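Local coordinates for protein SmhB (Serratia marcescens, PDB 6ZZ5) that forms one component of the tripartite alpha-pore-forming toxin Smh, seen here in its soluble state, and probably takes part in assembling the membrane pore, at residues L20-Q23 against T24-S28; H60-H63 against Y64-I68; S110-A113 against K114-E118; N140-L143 against I144-N147; N283-D286 against S287-S290. All blocks are in the same frame, centred on the assembly; numbering follows the deposited sequence. Where two conformers were deposited one is given.

Contact 1: L20-Q23 against T24-S28; sequences LHIQ and TYCNS
Thr24 folds its hydroxyl back one turn onto Leu20: OG1 gives a hydrogen bond to Leu20 O at 3.0 Å, and the backbone N of Thr24 binds that same Leu20 O at 3.1 Å. The two donors arrive from opposite faces of the carbonyl plane, giving the oxygen a double grip. The threonine torsion makes this possible, setting OG1 beside its own N and opposite its carbonyl carbon (chi1 -56°), back toward the preceding turn. A buried hydroxyl is thus satisfied within the helix, and the side chain can pack on Ile216 and Met218 of strand 216-221. On the flank turned to Leu267 and Tyr64 of neighbouring helices, Cys26 SG rests on Ile22 CG1 at 4.0 Å, an ordinary van der Waals contact of sulfur and hydrocarbon.

Things are looser at Gln23 and Asn27, both partly exposed. Their side chains run alongside each other in the same direction with amide planes 18° apart, yet Gln23 CG comes no nearer to Asn27 ND2 than 4.1 Å. Leu65 of helix 44-92 touches both. Such a helix, enclosed by two long helices and a small sheet, fits the elongated helical bundle of the HBL-type alpha-pore-forming toxins, where strands 191-196 and 216-221 probably belong to the head.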
loop_
_atom_site.group_PDB
_atom_site.type_symbol
_atom_site.label_atom_id
_atom_site.label_comp_id
_atom_site.label_asym_id
_atom_site.label_seq_id
_atom_site.Cartn_x
_atom_site.Cartn_y
_atom_site.Cartn_z
ATOM N N LEU A 20 -1.690 2.790 -2.289
ATOM C CA LEU A 20 -1.564 4.222 -1.906
ATOM C C LEU A 20 -0.926 4.386 -0.536
ATOM O O LEU A 20 -0.109 5.305 -0.334
ATOM C CB LEU A 20 -2.940 4.860 -1.920
ATOM C CG LEU A 20 -3.544 5.020 -3.322
ATOM C CD1 LEU A 20 -4.845 5.727 -3.225
ATOM C CD2 LEU A 20 -2.617 5.774 -4.253
ATOM N N HIS A 21 -1.214 3.476 0.360
ATOM C CA HIS A 21 -0.644 3.510 1.732
ATOM C C HIS A 21 0.861 3.221 1.651
ATOM O O HIS A 21 1.685 4.008 2.175
ATOM C CB HIS A 21 -1.418 2.492 2.588
ATOM C CG HIS A 21 -1.075 2.492 4.038
ATOM N ND1 HIS A 21 -1.758 1.693 4.976
ATOM C CD2 HIS A 21 -0.170 3.234 4.724
ATOM C CE1 HIS A 21 -1.218 1.920 6.168
ATOM N NE2 HIS A 21 -0.234 2.859 6.032
ATOM N N ILE A 22 1.262 2.099 1.027
ATOM C CA ILE A 22 2.709 1.784 0.886
ATOM C C ILE A 22 3.408 2.869 0.050
ATOM O O ILE A 22 4.534 3.259 0.410
ATOM C CB ILE A 22 2.976 0.336 0.395
ATOM C CG1 ILE A 22 4.489 0.068 0.348
ATOM C CG2 ILE A 22 2.325 0.004 -0.943
ATOM C CD1 ILE A 22 4.849 -1.400 0.172
ATOM N N GLN A 23 2.763 3.450 -0.967
ATOM C CA GLN A 23 3.415 4.532 -1.748
ATOM C C GLN A 23 3.779 5.723 -0.817
ATOM O O GLN A 23 4.949 6.200 -0.817
ATOM C CB GLN A 23 2.479 5.042 -2.846
ATOM C CG GLN A 23 3.031 6.231 -3.568
ATOM C CD GLN A 23 2.106 6.634 -4.692
ATOM O OE1 GLN A 23 0.988 7.012 -4.451
ATOM N NE2 GLN A 23 2.597 6.608 -5.903
ATOM N N THR A 24 2.837 6.165 -0.003
ATOM C CA THR A 24 3.085 7.276 0.956
ATOM C C THR A 24 4.186 6.878 1.942
ATOM O O THR A 24 5.055 7.703 2.232
ATOM C CB THR A 24 1.811 7.648 1.711
ATOM O OG1 THR A 24 0.838 7.968 0.714
ATOM C CG2 THR A 24 2.002 8.839 2.616
ATOM N N TYR A 25 4.114 5.662 2.477
ATOM C CA TYR A 25 5.152 5.157 3.389
ATOM C C TYR A 25 6.521 5.263 2.738
ATOM O O TYR A 25 7.485 5.728 3.401
ATOM C CB TYR A 25 4.826 3.746 3.883
ATOM C CG TYR A 25 5.451 3.437 5.221
ATOM C CD1 TYR A 25 6.810 3.216 5.330
ATOM C CD2 TYR A 25 4.676 3.344 6.366
ATOM C CE1 TYR A 25 7.408 2.997 6.564
ATOM C CE2 TYR A 25 5.249 3.118 7.613
ATOM C CZ TYR A 25 6.612 2.926 7.700
ATOM O OH TYR A 25 7.106 2.699 8.938
ATOM N N CYS A 26 6.635 4.787 1.495
ATOM C CA CYS A 26 7.902 4.817 0.711
ATOM C C CYS A 26 8.387 6.269 0.564
ATOM O O CYS A 26 9.608 6.504 0.642
ATOM C CB CYS A 26 7.743 4.154 -0.665
ATOM S SG CYS A 26 7.627 2.359 -0.521
ATOM N N ASN A 27 7.490 7.205 0.277
ATOM C CA ASN A 27 7.867 8.644 0.150
ATOM C C ASN A 27 8.468 9.133 1.482
ATOM O O ASN A 27 9.451 9.955 1.471
ATOM C CB ASN A 27 6.665 9.506 -0.282
ATOM C CG ASN A 27 6.246 9.260 -1.704
ATOM O OD1 ASN A 27 7.080 8.931 -2.508
ATOM N ND2 ASN A 27 4.989 9.518 -2.010
ATOM N N SER A 28 7.954 8.644 2.595
ATOM C CA SER A 28 8.426 9.073 3.938
ATOM C C SER A 28 9.845 8.555 4.163
ATOM O O SER A 28 10.685 9.301 4.741
ATOM C CB SER A 28 7.522 8.678 5.069
ATOM O OG SER A 28 7.656 7.301 5.462
#

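Contact 2: H60-H63 against Y64-I68; sequences HAEH and YLKDI
His63 and Asp67 meet where the helix widens into a pi-type turn at 64-68. His63 ND1 donates to Asp67 OD2 at 2.6 Å, a short hydrogen bond with an N-H...O angle of 151°. The carboxylate oxygen lies at the edge of the imidazole, in its plane, and accepts through its anti lone pair, the one turned away from the other oxygen. Ring and carboxylate are themselves steeply inclined, their planes 60° apart. His63 gets there with CG opposite its backbone N (chi1 176°), which swings the ring along the helix toward the next turn.

The backbone registers the widening. His63 O takes a good bond from Asp67 N at 2.9 Å but only a weak one from Ile68 N at 3.4 Å, while Ile68 N also binds Tyr64 O at 2.9 Å. Ile68 CG1 lies over one face of the His63 ring, and CD1 of Ile68 stands 4.2 Å from His63 NE2. Ile68 in turn packs on Thr126 and Leu130 of helix 99-151.

On a neighbouring flank, Glu62 bends at its second torsion and lays its carboxylate over the hydrocarbon of Lys66, with Glu62 OE2 3.3 Å from Lys66 CG. Charge pairing there is slight, and Glu62 is instead directed to Arg30, although the position of OE1 is doubtful. The carboxylate of Asp67 would be expected to stabilise a protonated imidazole, and it also holds the rotation of the His63 ring.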
loop_
_atom_site.group_PDB
_atom_site.type_symbol
_atom_site.label_atom_id
_atom_site.label_comp_id
_atom_site.label_asym_id
_atom_site.label_seq_id
_atom_site.Cartn_x
_atom_site.Cartn_y
_atom_site.Cartn_z
ATOM N N HIS A 60 15.020 0.390 -1.444
ATOM C CA HIS A 60 13.855 -0.517 -1.409
ATOM C C HIS A 60 12.578 0.293 -1.715
ATOM O O HIS A 60 11.755 -0.181 -2.470
ATOM C CB HIS A 60 13.724 -1.232 -0.034
ATOM C CG HIS A 60 14.793 -2.216 0.251
ATOM N ND1 HIS A 60 15.292 -3.076 -0.725
ATOM C CD2 HIS A 60 15.509 -2.431 1.372
ATOM C CE1 HIS A 60 16.243 -3.810 -0.202
ATOM N NE2 HIS A 60 16.428 -3.411 1.099
ATOM N N ALA A 61 12.412 1.469 -1.095
ATOM C CA ALA A 61 11.299 2.418 -1.286
ATOM C C ALA A 61 11.243 2.835 -2.762
ATOM O O ALA A 61 10.117 2.833 -3.325
ATOM C CB ALA A 61 11.491 3.630 -0.415
ATOM N N GLU A 62 12.394 3.196 -3.340
ATOM C CA GLU A 62 12.493 3.603 -4.773
ATOM C C GLU A 62 12.076 2.415 -5.647
ATOM O O GLU A 62 11.386 2.608 -6.676
ATOM C CB GLU A 62 13.919 4.036 -5.114
ATOM C CG GLU A 62 14.116 4.459 -6.557
ATOM C CD GLU A 62 13.555 5.833 -6.871
ATOM O OE1 GLU A 62 12.769 6.361 -6.027
ATOM O OE2 GLU A 62 13.876 6.376 -7.980
ATOM N N HIS A 63 12.502 1.214 -5.298
ATOM C CA HIS A 63 12.146 0.007 -6.098
ATOM C C HIS A 63 10.609 -0.162 -6.088
ATOM O O HIS A 63 9.990 -0.375 -7.143
ATOM C CB HIS A 63 12.905 -1.193 -5.574
ATOM C CG HIS A 63 12.529 -2.458 -6.265
ATOM N ND1 HIS A 63 12.536 -2.572 -7.672
ATOM C CD2 HIS A 63 12.124 -3.644 -5.767
ATOM C CE1 HIS A 63 12.174 -3.799 -7.988
ATOM N NE2 HIS A 63 11.908 -4.464 -6.825
ATOM N N TYR A 64 9.986 -0.034 -4.925
ATOM C CA TYR A 64 8.512 -0.079 -4.842
ATOM C C TYR A 64 7.936 0.987 -5.779
ATOM O O TYR A 64 7.068 0.681 -6.654
ATOM C CB TYR A 64 7.963 0.092 -3.418
ATOM C CG TYR A 64 6.470 0.037 -3.534
ATOM C CD1 TYR A 64 5.813 -1.179 -3.622
ATOM C CD2 TYR A 64 5.730 1.192 -3.648
ATOM C CE1 TYR A 64 4.448 -1.224 -3.855
ATOM C CE2 TYR A 64 4.364 1.160 -3.813
ATOM C CZ TYR A 64 3.733 -0.059 -3.973
ATOM O OH TYR A 64 2.381 -0.134 -4.212
ATOM N N LEU A 65 8.376 2.238 -5.597
ATOM C CA LEU A 65 7.721 3.403 -6.237
ATOM C C LEU A 65 7.883 3.282 -7.756
ATOM O O LEU A 65 6.910 3.569 -8.464
ATOM C CB LEU A 65 8.320 4.712 -5.733
ATOM C CG LEU A 65 7.962 5.090 -4.288
ATOM C CD1 LEU A 65 8.761 6.323 -3.829
ATOM C CD2 LEU A 65 6.477 5.418 -4.169
ATOM N N LYS A 66 9.072 2.927 -8.229
ATOM C CA LYS A 66 9.444 3.045 -9.647
ATOM C C LYS A 66 9.031 1.764 -10.359
ATOM O O LYS A 66 8.655 1.804 -11.552
ATOM C CB LYS A 66 10.937 3.382 -9.828
ATOM C CG LYS A 66 11.353 4.803 -9.447
ATOM C CD LYS A 66 10.534 5.958 -10.092
ATOM C CE LYS A 66 10.748 7.351 -9.504
ATOM N NZ LYS A 66 9.608 7.813 -8.661
ATOM N N ASP A 67 9.084 0.622 -9.695
ATOM C CA ASP A 67 9.020 -0.649 -10.464
ATOM C C ASP A 67 7.739 -1.368 -10.089
ATOM O O ASP A 67 7.330 -2.231 -10.835
ATOM C CB ASP A 67 10.265 -1.519 -10.231
ATOM C CG ASP A 67 11.571 -0.849 -10.562
ATOM O OD1 ASP A 67 11.641 -0.183 -11.617
ATOM O OD2 ASP A 67 12.503 -0.991 -9.774
ATOM N N ILE A 68 7.166 -1.117 -8.913
ATOM C CA ILE A 68 6.023 -1.970 -8.486
ATOM C C ILE A 68 4.720 -1.193 -8.578
ATOM O O ILE A 68 3.736 -1.768 -9.165
ATOM C CB ILE A 68 6.264 -2.612 -7.102
ATOM C CG1 ILE A 68 7.580 -3.385 -7.105
ATOM C CG2 ILE A 68 5.062 -3.448 -6.689
ATOM C CD1 ILE A 68 7.926 -3.976 -5.761
#

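Contact 3: S110-A113 against K114-E118; sequences SDKA and KEYQE
Lys114 N binds Ser110 O, and Gln117 N binds Ala113 O, each at 2.8 Å; these are the strongest polar links across this regular alpha-helical stretch of helix 99-151, one of the long rods of the toxin's bundle. The charged ends add less. Lys114 NZ forms a salt bridge with Asp111 OD1 at 3.3 Å, weak as a hydrogen bond, with the two side chains lying side by side and pointing the same way. To get there the lysine bends at its third torsion, carrying CE past Ser110 O at 3.5 Å before the ammonium turns to the aspartate. A long, weak ion pair to Glu293 of helix 252-300 gives NZ a second, distant acid.

Beyond the charges comes hydrocarbon. Lys112, coiled at three successive torsions, crosses Tyr116 obliquely: its CG lies 3.7 Å from Tyr116 CE2, and its CD is 3.6 Å from Tyr116 OH. That phenol hydroxyl is held by Asp81, and the ring packs on Asn78 and Tyr82, so the aliphatic lysine covers a tyrosine already fixed against helix 44-92. Glu115 runs parallel to Lys112 without pairing its charge, and OE1 of Glu115 stays 4.1 Å from Lys112 NZ.

On the flank that faces helix 252-300, Gln117 uses both ends of its amide, OE1 meeting Thr289 and NE2 meeting Asp286. The ring of Tyr116 also has a backbone oxygen over one face: Lys112 O sits 3.5 Å above its plane, displaced toward the rim.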
loop_
_atom_site.group_PDB
_atom_site.type_symbol
_atom_site.label_atom_id
_atom_site.label_comp_id
_atom_site.label_asym_id
_atom_site.label_seq_id
_atom_site.Cartn_x
_atom_site.Cartn_y
_atom_site.Cartn_z
ATOM N N SER A 110 -10.214 -16.332 -22.544
ATOM C CA SER A 110 -9.455 -17.112 -21.526
ATOM C C SER A 110 -7.949 -16.818 -21.691
ATOM O O SER A 110 -7.308 -16.565 -20.663
ATOM C CB SER A 110 -9.749 -18.589 -21.596
ATOM O OG SER A 110 -9.141 -19.125 -22.735
ATOM N N ASP A 111 -7.435 -16.751 -22.932
ATOM C CA ASP A 111 -6.006 -16.464 -23.215
ATOM C C ASP A 111 -5.696 -15.044 -22.709
ATOM O O ASP A 111 -4.684 -14.858 -22.041
ATOM C CB ASP A 111 -5.622 -16.611 -24.695
ATOM C CG ASP A 111 -5.664 -18.026 -25.237
ATOM O OD1 ASP A 111 -5.677 -18.987 -24.427
ATOM O OD2 ASP A 111 -5.721 -18.150 -26.473
ATOM N N LYS A 112 -6.562 -14.072 -22.949
ATOM C CA LYS A 112 -6.302 -12.686 -22.481
ATOM C C LYS A 112 -6.347 -12.660 -20.930
ATOM O O LYS A 112 -5.432 -12.083 -20.299
ATOM C CB LYS A 112 -7.256 -11.731 -23.200
ATOM C CG LYS A 112 -7.059 -10.255 -22.858
ATOM C CD LYS A 112 -5.674 -9.742 -23.318
ATOM C CE LYS A 112 -5.227 -10.251 -24.672
ATOM N NZ LYS A 112 -4.719 -9.166 -25.535
ATOM N N ALA A 113 -7.344 -13.252 -20.304
ATOM C CA ALA A 113 -7.440 -13.345 -18.836
ATOM C C ALA A 113 -6.167 -14.013 -18.293
ATOM O O ALA A 113 -5.676 -13.583 -17.245
ATOM C CB ALA A 113 -8.675 -14.089 -18.379
ATOM N N LYS A 114 -5.711 -15.095 -18.902
ATOM C CA LYS A 114 -4.487 -15.809 -18.451
ATOM C C LYS A 114 -3.257 -14.894 -18.530
ATOM O O LYS A 114 -2.369 -15.013 -17.669
ATOM C CB LYS A 114 -4.218 -17.044 -19.295
ATOM C CG LYS A 114 -5.066 -18.240 -18.922
ATOM C CD LYS A 114 -4.733 -19.481 -19.718
ATOM C CE LYS A 114 -5.744 -19.735 -20.815
ATOM N NZ LYS A 114 -5.324 -20.856 -21.686
ATOM N N GLU A 115 -3.172 -14.042 -19.544
ATOM C CA GLU A 115 -2.050 -13.098 -19.682
ATOM C C GLU A 115 -2.154 -12.103 -18.513
ATOM O O GLU A 115 -1.131 -11.774 -17.908
ATOM C CB GLU A 115 -2.100 -12.503 -21.085
ATOM C CG GLU A 115 -1.175 -11.362 -21.343
ATOM C CD GLU A 115 -1.484 -10.626 -22.667
ATOM O OE1 GLU A 115 -1.784 -11.292 -23.710
ATOM O OE2 GLU A 115 -1.455 -9.371 -22.664
ATOM N N TYR A 116 -3.346 -11.629 -18.177
ATOM C CA TYR A 116 -3.522 -10.643 -17.074
ATOM C C TYR A 116 -3.224 -11.327 -15.734
ATOM O O TYR A 116 -2.644 -10.707 -14.846
ATOM C CB TYR A 116 -4.902 -9.992 -17.116
ATOM C CG TYR A 116 -5.155 -9.115 -18.321
ATOM C CD1 TYR A 116 -4.104 -8.511 -18.985
ATOM C CD2 TYR A 116 -6.437 -8.872 -18.789
ATOM C CE1 TYR A 116 -4.300 -7.684 -20.083
ATOM C CE2 TYR A 116 -6.655 -8.034 -19.896
ATOM C CZ TYR A 116 -5.586 -7.406 -20.509
ATOM O OH TYR A 116 -5.743 -6.619 -21.618
ATOM N N GLN A 117 -3.614 -12.575 -15.598
ATOM C CA GLN A 117 -3.312 -13.385 -14.404
ATOM C C GLN A 117 -1.794 -13.481 -14.234
ATOM O O GLN A 117 -1.334 -13.290 -13.101
ATOM C CB GLN A 117 -3.922 -14.779 -14.510
ATOM C CG GLN A 117 -3.618 -15.601 -13.277
ATOM C CD GLN A 117 -4.312 -16.934 -13.320
ATOM O OE1 GLN A 117 -5.265 -17.147 -14.083
ATOM N NE2 GLN A 117 -3.858 -17.819 -12.456
ATOM N N GLU A 118 -1.068 -13.775 -15.305
ATOM C CA GLU A 118 0.413 -13.904 -15.264
ATOM C C GLU A 118 1.024 -12.560 -14.884
ATOM O O GLU A 118 2.020 -12.576 -14.151
ATOM C CB GLU A 118 1.000 -14.436 -16.570
ATOM C CG GLU A 118 2.478 -14.788 -16.468
ATOM C CD GLU A 118 2.907 -15.739 -15.349
ATOM O OE1 GLU A 118 2.055 -16.471 -14.762
ATOM O OE2 GLU A 118 4.100 -15.716 -15.054
#

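Contact 4: N140-L143 against I144-N147; sequences NYQL and IVVN
One turn of helix 99-151 is wound more tightly than an alpha-helix where Tyr141 meets Ile144. Ile144 N bonds to Tyr141 O, three residues back, at 2.9 Å, while Asn140 O, its usual partner, stands 4.1 Å from Ile144 N. The donor approaches well above the carbonyl plane, 49° out of it, and the hydrogen bond is bent. Val145 N gives a weak bond of the same short span to Gln142 O at 3.2 Å. Regular spacing returns with Val146 N, which binds the same Gln142 O at 3.3 Å, and continues with Asn147 N on Leu143 O at 3.0 Å.

The ring of Tyr141 stands opposite its backbone N (chi1 176°), and this lays it against two branched residues of the next turn, which meet different ring atoms. Val145 CG2 presses close on Tyr141 CE2 at 3.4 Å, while the Ile144 CD1 methyl lies 4.0 Å from Tyr141 CD1 with the two side chains crossing at about a right angle. The phenol oxygen passes on to helix 252-300 and binds Ala257 O, so a buried hydroxyl is satisfied by a neighbouring backbone.

Ile50 of helix 44-92 touches both Tyr141 and Ile144, and Leu159 of helix 156-184 touches Val145. A short segment of 3-10-type hydrogen bonding within a long helix, with its aromatic turned into the bundle, marks a local overwinding of the rod.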
loop_
_atom_site.group_PDB
_atom_site.type_symbol
_atom_site.label_atom_id
_atom_site.label_comp_id
_atom_site.label_asym_id
_atom_site.label_seq_id
_atom_site.Cartn_x
_atom_site.Cartn_y
_atom_site.Cartn_z
ATOM N N ASN A 140 18.397 -7.114 10.393
ATOM C CA ASN A 140 19.850 -6.829 10.585
ATOM C C ASN A 140 20.047 -5.399 11.125
ATOM O O ASN A 140 20.900 -5.244 11.974
ATOM C CB ASN A 140 20.669 -7.136 9.329
ATOM C CG ASN A 140 20.934 -8.621 9.249
ATOM O OD1 ASN A 140 21.504 -9.215 10.166
ATOM N ND2 ASN A 140 20.504 -9.259 8.192
ATOM N N TYR A 141 19.246 -4.433 10.672
ATOM C CA TYR A 141 19.308 -3.017 11.109
ATOM C C TYR A 141 19.190 -2.962 12.634
ATOM O O TYR A 141 19.920 -2.176 13.256
ATOM C CB TYR A 141 18.281 -2.111 10.428
ATOM C CG TYR A 141 18.311 -0.700 10.981
ATOM C CD1 TYR A 141 19.144 0.254 10.450
ATOM C CD2 TYR A 141 17.638 -0.395 12.154
ATOM C CE1 TYR A 141 19.266 1.502 11.039
ATOM C CE2 TYR A 141 17.749 0.844 12.771
ATOM C CZ TYR A 141 18.579 1.801 12.206
ATOM O OH TYR A 141 18.673 3.049 12.760
ATOM N N GLN A 142 18.283 -3.723 13.246
ATOM C CA GLN A 142 18.069 -3.643 14.724
ATOM C C GLN A 142 19.358 -3.958 15.480
ATOM O O GLN A 142 19.533 -3.409 16.548
ATOM C CB GLN A 142 16.959 -4.603 15.178
ATOM C CG GLN A 142 15.566 -4.140 14.783
ATOM C CD GLN A 142 15.268 -2.722 15.235
ATOM O OE1 GLN A 142 14.987 -1.851 14.439
ATOM N NE2 GLN A 142 15.330 -2.486 16.523
ATOM N N LEU A 143 20.278 -4.739 14.936
ATOM C CA LEU A 143 21.565 -5.038 15.624
ATOM C C LEU A 143 22.330 -3.727 15.871
ATOM O O LEU A 143 22.920 -3.572 16.941
ATOM C CB LEU A 143 22.421 -6.007 14.818
ATOM C CG LEU A 143 21.775 -7.344 14.440
ATOM C CD1 LEU A 143 22.789 -8.207 13.721
ATOM C CD2 LEU A 143 21.223 -8.066 15.656
ATOM N N ILE A 144 22.260 -2.793 14.914
ATOM C CA ILE A 144 22.961 -1.484 14.965
ATOM C C ILE A 144 22.485 -0.700 16.204
ATOM O O ILE A 144 23.289 -0.100 16.895
ATOM C CB ILE A 144 22.729 -0.711 13.653
ATOM C CG1 ILE A 144 23.287 -1.487 12.449
ATOM C CG2 ILE A 144 23.324 0.695 13.756
ATOM C CD1 ILE A 144 22.839 -0.996 11.114
ATOM N N VAL A 145 21.183 -0.694 16.455
ATOM C CA VAL A 145 20.535 0.059 17.546
ATOM C C VAL A 145 20.996 -0.514 18.885
ATOM O O VAL A 145 21.335 0.295 19.783
ATOM C CB VAL A 145 18.996 0.013 17.421
ATOM C CG1 VAL A 145 18.367 0.856 18.528
ATOM C CG2 VAL A 145 18.513 0.485 16.059
ATOM N N VAL A 146 20.992 -1.840 19.025
ATOM C CA VAL A 146 21.426 -2.504 20.279
ATOM C C VAL A 146 22.898 -2.125 20.510
ATOM O O VAL A 146 23.198 -1.726 21.631
ATOM C CB VAL A 146 21.217 -4.027 20.254
ATOM C CG1 VAL A 146 21.734 -4.668 21.519
ATOM C CG2 VAL A 146 19.745 -4.379 20.038
ATOM N N ASN A 147 23.744 -2.206 19.480
ATOM C CA ASN A 147 25.200 -1.933 19.611
ATOM C C ASN A 147 25.388 -0.482 20.068
ATOM O O ASN A 147 26.192 -0.257 20.951
ATOM C CB ASN A 147 25.949 -2.228 18.309
ATOM C CG ASN A 147 26.056 -3.712 18.042
ATOM O OD1 ASN A 147 26.137 -4.496 18.984
ATOM N ND2 ASN A 147 26.087 -4.105 16.775
#

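Contact 5: N283-D286 against S287-S290; sequences NAWD and SLTS
Trp285 lays the six-membered part of its indole beside Leu288, whose CD2 methyl is 3.9 Å from both CE3 and CZ3 of Trp285. The two side chains run in the same direction from helix 252-300, a long rod of the helical bundle, and the methyl meets the ring obliquely. Leu288 CG is anti to its backbone N (chi1 175°), and CD2 continues outward, anti to CA, alongside the indole. Tyr82 of helix 44-92 touches both residues, and a 1,2-ethanediol molecule, probably from the crystallisation liquor, lies near the leucine. The indole nitrogen is taken by Asn75 OD1, so the buried tryptophan is held by a polar tip as well as by its hydrocarbon.

The backbone ladder is regular, with Thr289 N binding Trp285 O almost straight at 2.9 Å. On the flank toward helix 4-30, where Tyr7 touches both Ala284 and Ser287, one carbonyl serves two donors. Leu288 N reaches Ala284 O at 3.1 Å. The serine hydroxyl, set between its own N and carbonyl carbon, also turns back to it: Ser287 OG donates to Ala284 O at 2.8 Å, in the carbonyl plane and on a lone pair.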
loop_
_atom_site.group_PDB
_atom_site.type_symbol
_atom_site.label_atom_id
_atom_site.label_comp_id
_atom_site.label_asym_id
_atom_site.label_seq_id
_atom_site.Cartn_x
_atom_site.Cartn_y
_atom_site.Cartn_z
ATOM N N ASN A 283 -5.262 -14.551 -6.956
ATOM C CA ASN A 283 -6.272 -15.598 -6.704
ATOM C C ASN A 283 -7.592 -15.246 -7.418
ATOM O O ASN A 283 -8.281 -16.159 -7.929
ATOM C CB ASN A 283 -6.535 -15.776 -5.213
ATOM C CG ASN A 283 -5.381 -16.440 -4.493
ATOM O OD1 ASN A 283 -4.520 -17.031 -5.122
ATOM N ND2 ASN A 283 -5.391 -16.314 -3.184
ATOM N N ALA A 284 -7.924 -13.968 -7.512
ATOM C CA ALA A 284 -9.168 -13.520 -8.184
ATOM C C ALA A 284 -9.022 -13.728 -9.701
ATOM O O ALA A 284 -9.940 -14.327 -10.306
ATOM C CB ALA A 284 -9.501 -12.108 -7.780
ATOM N N TRP A 285 -7.886 -13.385 -10.299
ATOM C CA TRP A 285 -7.662 -13.704 -11.727
ATOM C C TRP A 285 -7.746 -15.217 -11.933
ATOM O O TRP A 285 -8.292 -15.627 -12.944
ATOM C CB TRP A 285 -6.315 -13.169 -12.199
ATOM C CG TRP A 285 -6.280 -11.705 -12.445
ATOM C CD1 TRP A 285 -5.584 -10.750 -11.746
ATOM C CD2 TRP A 285 -6.878 -11.023 -13.562
ATOM N NE1 TRP A 285 -5.743 -9.523 -12.323
ATOM C CE2 TRP A 285 -6.530 -9.650 -13.436
ATOM C CE3 TRP A 285 -7.712 -11.426 -14.608
ATOM C CZ2 TRP A 285 -6.929 -8.685 -14.353
ATOM C CZ3 TRP A 285 -8.089 -10.472 -15.529
ATOM C CH2 TRP A 285 -7.750 -9.115 -15.362
ATOM N N ASP A 286 -7.180 -16.023 -11.014
ATOM C CA ASP A 286 -7.214 -17.497 -11.161
ATOM C C ASP A 286 -8.680 -17.972 -11.249
ATOM O O ASP A 286 -8.969 -18.875 -12.063
ATOM C CB ASP A 286 -6.476 -18.215 -10.029
ATOM C CG ASP A 286 -6.263 -19.675 -10.383
ATOM O OD1 ASP A 286 -5.613 -19.930 -11.412
ATOM O OD2 ASP A 286 -6.786 -20.526 -9.659
ATOM N N SER A 287 -9.560 -17.416 -10.420
ATOM C CA SER A 287 -10.976 -17.865 -10.371
ATOM C C SER A 287 -11.638 -17.497 -11.700
ATOM O O SER A 287 -12.422 -18.297 -12.192
ATOM C CB SER A 287 -11.733 -17.357 -9.192
ATOM O OG SER A 287 -12.003 -15.966 -9.316
ATOM N N LEU A 288 -11.313 -16.335 -12.261
ATOM C CA LEU A 288 -11.872 -15.871 -13.540
ATOM C C LEU A 288 -11.343 -16.772 -14.669
ATOM O O LEU A 288 -12.168 -17.273 -15.437
ATOM C CB LEU A 288 -11.544 -14.392 -13.774
ATOM C CG LEU A 288 -11.980 -13.835 -15.123
ATOM C CD1 LEU A 288 -13.525 -13.850 -15.164
ATOM C CD2 LEU A 288 -11.418 -12.446 -15.347
ATOM N N THR A 289 -10.039 -16.988 -14.793
ATOM C CA THR A 289 -9.482 -17.824 -15.899
ATOM C C THR A 289 -10.013 -19.262 -15.807
ATOM O O THR A 289 -10.371 -19.835 -16.851
ATOM C CB THR A 289 -7.958 -17.761 -15.939
ATOM O OG1 THR A 289 -7.529 -18.192 -14.660
ATOM C CG2 THR A 289 -7.457 -16.368 -16.177
ATOM N N SER A 290 -10.088 -19.805 -14.606
ATOM C CA SER A 290 -10.642 -21.159 -14.356
ATOM C C SER A 290 -12.082 -21.230 -14.861
ATOM O O SER A 290 -12.435 -22.242 -15.536
ATOM C CB SER A 290 -10.587 -21.524 -12.911
ATOM O OG SER A 290 -9.273 -21.859 -12.550
#

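Overall arrangement
All five contacts are local, each covering about two turns of a helix. Contact 1 is the most buried and sits nearest the chain's centre, touching contact 2 directly as helix 4-30 packs on helix 44-92; Ile22 CG2 lies 3.3 Å from Tyr64 OH. Contacts 3 and 5 form a second pair, with centres about 9 Å apart, joining helices 99-151 and 252-300. Contact 4 shares helix 99-151 with contact 3, but their centres are about 44 Å apart along it. Chemistry changes accordingly: hydroxyls folded onto carbonyls at contacts 1 and 5, charged or histidine–carboxylate pairs on the exposed flanks of 2 and 3, and aromatic–aliphatic packing at 4.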